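Local coordinates for protein Sf11-rnase (Nicotiana alata, PDB 1IOO) that cleaves RNA as a T2-family ribonuclease secreted in the style, where it is associated with gametophytic self-incompatibility, the rejection of self pollen, at residues Leu7-Pro12 and Phe29-Leu34. Sequence-based numbering, arbitrary orientation.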
loop_
_atom_site.group_PDB
_atom_site.type_symbol
_atom_site.label_atom_id
_atom_site.label_comp_id
_atom_site.label_asym_id
_atom_site.label_seq_id
_atom_site.Cartn_x
_atom_site.Cartn_y
_atom_site.Cartn_z
ATOM N N LEU A 7 5.450 2.879 -1.241
ATOM C CA LEU A 7 4.530 2.487 -0.193
ATOM C C LEU A 7 3.163 2.271 -0.811
ATOM O O LEU A 7 2.597 3.191 -1.410
ATOM C CB LEU A 7 4.437 3.568 0.892
ATOM C CG LEU A 7 3.420 3.279 2.006
ATOM C CD1 LEU A 7 3.944 2.177 2.918
ATOM C CD2 LEU A 7 3.160 4.548 2.807
ATOM N N VAL A 8 2.658 1.047 -0.730
ATOM C CA VAL A 8 1.363 0.735 -1.304
ATOM C C VAL A 8 0.310 0.621 -0.228
ATOM O O VAL A 8 0.391 -0.245 0.645
ATOM C CB VAL A 8 1.403 -0.575 -2.111
ATOM C CG1 VAL A 8 0.038 -0.838 -2.748
ATOM C CG2 VAL A 8 2.489 -0.487 -3.174
ATOM N N LEU A 9 -0.672 1.512 -0.285
ATOM C CA LEU A 9 -1.755 1.524 0.686
ATOM C C LEU A 9 -3.041 0.994 0.074
ATOM O O LEU A 9 -3.476 1.445 -0.986
ATOM C CB LEU A 9 -1.989 2.942 1.213
ATOM C CG LEU A 9 -0.795 3.581 1.936
ATOM C CD1 LEU A 9 -1.129 5.025 2.288
ATOM C CD2 LEU A 9 -0.443 2.797 3.193
ATOM N N THR A 10 -3.641 0.034 0.763
ATOM C CA THR A 10 -4.873 -0.594 0.323
ATOM C C THR A 10 -6.098 0.092 0.916
ATOM O O THR A 10 -6.082 0.527 2.065
ATOM C CB THR A 10 -4.961 -2.053 0.830
ATOM O OG1 THR A 10 -3.938 -2.849 0.225
ATOM C CG2 THR A 10 -6.335 -2.642 0.542
ATOM N N TRP A 11 -7.136 0.232 0.103
ATOM C CA TRP A 11 -8.421 0.674 0.606
ATOM C C TRP A 11 -9.224 -0.589 0.908
ATOM O O TRP A 11 -9.703 -1.253 -0.006
ATOM C CB TRP A 11 -9.143 1.550 -0.427
ATOM C CG TRP A 11 -10.495 2.041 0.039
ATOM C CD1 TRP A 11 -11.687 1.880 -0.607
ATOM C CD2 TRP A 11 -10.790 2.745 1.257
ATOM N NE1 TRP A 11 -12.704 2.433 0.130
ATOM C CE2 TRP A 11 -12.184 2.969 1.279
ATOM C CE3 TRP A 11 -10.010 3.205 2.330
ATOM C CZ2 TRP A 11 -12.820 3.633 2.334
ATOM C CZ3 TRP A 11 -10.642 3.865 3.384
ATOM C CH2 TRP A 11 -12.037 4.071 3.375
ATOM N N PRO A 12 -9.307 -0.984 2.194
ATOM C CA PRO A 12 -10.006 -2.194 2.645
ATOM C C PRO A 12 -11.348 -2.517 2.018
ATOM O O PRO A 12 -11.578 -3.654 1.599
ATOM C CB PRO A 12 -10.070 -2.012 4.155
ATOM C CG PRO A 12 -8.772 -1.312 4.428
ATOM C CD PRO A 12 -8.789 -0.242 3.355
ATOM N N PHE A 29 -7.202 3.396 5.290
ATOM C CA PHE A 29 -6.200 2.756 4.462
ATOM C C PHE A 29 -5.263 1.921 5.307
ATOM O O PHE A 29 -4.961 2.267 6.451
ATOM C CB PHE A 29 -5.377 3.783 3.674
ATOM C CG PHE A 29 -6.148 4.471 2.591
ATOM C CD1 PHE A 29 -6.929 5.581 2.879
ATOM C CD2 PHE A 29 -6.117 3.989 1.284
ATOM C CE1 PHE A 29 -7.674 6.207 1.887
ATOM C CE2 PHE A 29 -6.862 4.604 0.279
ATOM C CZ PHE A 29 -7.643 5.716 0.582
ATOM N N THR A 30 -4.844 0.790 4.756
ATOM C CA THR A 30 -3.898 -0.083 5.426
ATOM C C THR A 30 -2.732 -0.370 4.502
ATOM O O THR A 30 -2.819 -0.129 3.299
ATOM C CB THR A 30 -4.537 -1.418 5.842
ATOM O OG1 THR A 30 -5.043 -2.082 4.683
ATOM C CG2 THR A 30 -5.663 -1.185 6.838
ATOM N N ILE A 31 -1.633 -0.860 5.057
ATOM C CA ILE A 31 -0.462 -1.149 4.247
ATOM C C ILE A 31 -0.616 -2.460 3.485
ATOM O O ILE A 31 -1.000 -3.483 4.058
ATOM C CB ILE A 31 0.797 -1.284 5.112
ATOM C CG1 ILE A 31 1.055 0.020 5.865
ATOM C CG2 ILE A 31 1.988 -1.669 4.236
ATOM C CD1 ILE A 31 2.072 -0.125 6.984
ATOM N N HIS A 32 -0.344 -2.413 2.185
ATOM C CA HIS A 32 -0.346 -3.617 1.358
ATOM C C HIS A 32 1.080 -4.084 1.168
ATOM O O HIS A 32 1.371 -5.283 1.139
ATOM C CB HIS A 32 -0.955 -3.345 -0.016
ATOM C CG HIS A 32 -0.937 -4.538 -0.918
ATOM N ND1 HIS A 32 -1.542 -5.731 -0.581
ATOM C CD2 HIS A 32 -0.371 -4.732 -2.132
ATOM C CE1 HIS A 32 -1.346 -6.609 -1.551
ATOM N NE2 HIS A 32 -0.639 -6.028 -2.503
ATOM N N GLY A 33 1.977 -3.112 1.057
ATOM C CA GLY A 33 3.384 -3.412 0.910
ATOM C C GLY A 33 4.274 -2.189 0.817
ATOM O O GLY A 33 3.822 -1.042 0.765
ATOM N N LEU A 34 5.570 -2.465 0.868
ATOM C CA LEU A 34 6.618 -1.473 0.704
ATOM C C LEU A 34 7.615 -2.045 -0.274
ATOM O O LEU A 34 8.429 -2.897 0.086
ATOM C CB LEU A 34 7.276 -1.167 2.057
ATOM C CG LEU A 34 8.348 -0.071 2.078
ATOM C CD1 LEU A 34 7.780 1.232 1.529
ATOM C CD2 LEU A 34 8.858 0.124 3.501
HETATM O O HOH W 1 -3.552 -5.452 2.118
#
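A classic beta bulge in the central antiparallel sheet of the RNase T2 fold presents the catalytic proton donor, H32: two residues of strand 30-37, H32 and G33, lie opposite the single V8 of strand 4-10. V8 O accepts two backbone bonds, a short one from H32 N (2.8 Å) and a long, weak one from G33 N (3.3 Å), while V8 N donates to G33 O. With no side chain, G33 adopts a fully extended backbone and lies close to Q87, probably an active-site residue. CB of H32 leaves its strand toward strand 4-10, and CG anti to its own N (chi1 178°) carries the imidazole past two side chains: V8 CG1 sits at the ring edge, 4.0 Å from H32 CD2, and T10 OG1 comes within 3.0 Å of H32 CB. A water lying in the imidazole plane, 3.2 Å from T10 OG1, makes a longer, weak bond to H32 ND1. V8 and T10 are compact enough to lie beside the histidine, which E165 of strand 162-170 also touches.

Past the bulge, T10 and T30 form a hydrogen-bonded pair. L7, L9, L34 and I31 send their side chains to the opposite face, where they meet helix 101-113; L9 CD2 packs on I31 CG1. Just beyond the paired strands, W11, whose NE1 is held by R195 O, brings CE3 over the centre of the F29 ring, 3.7 Å above its plane, the two planes inclined at 44°. With F29 cut back to an alanine, the indole of W11 would probably lose the ring against CE3, and a gap would open beside L117 and L121. Even the backbone of F29 takes part, its CA approaching T10 O at 3.3 Å in a CA-H...O contact beside the bond from T30 N to that same oxygen.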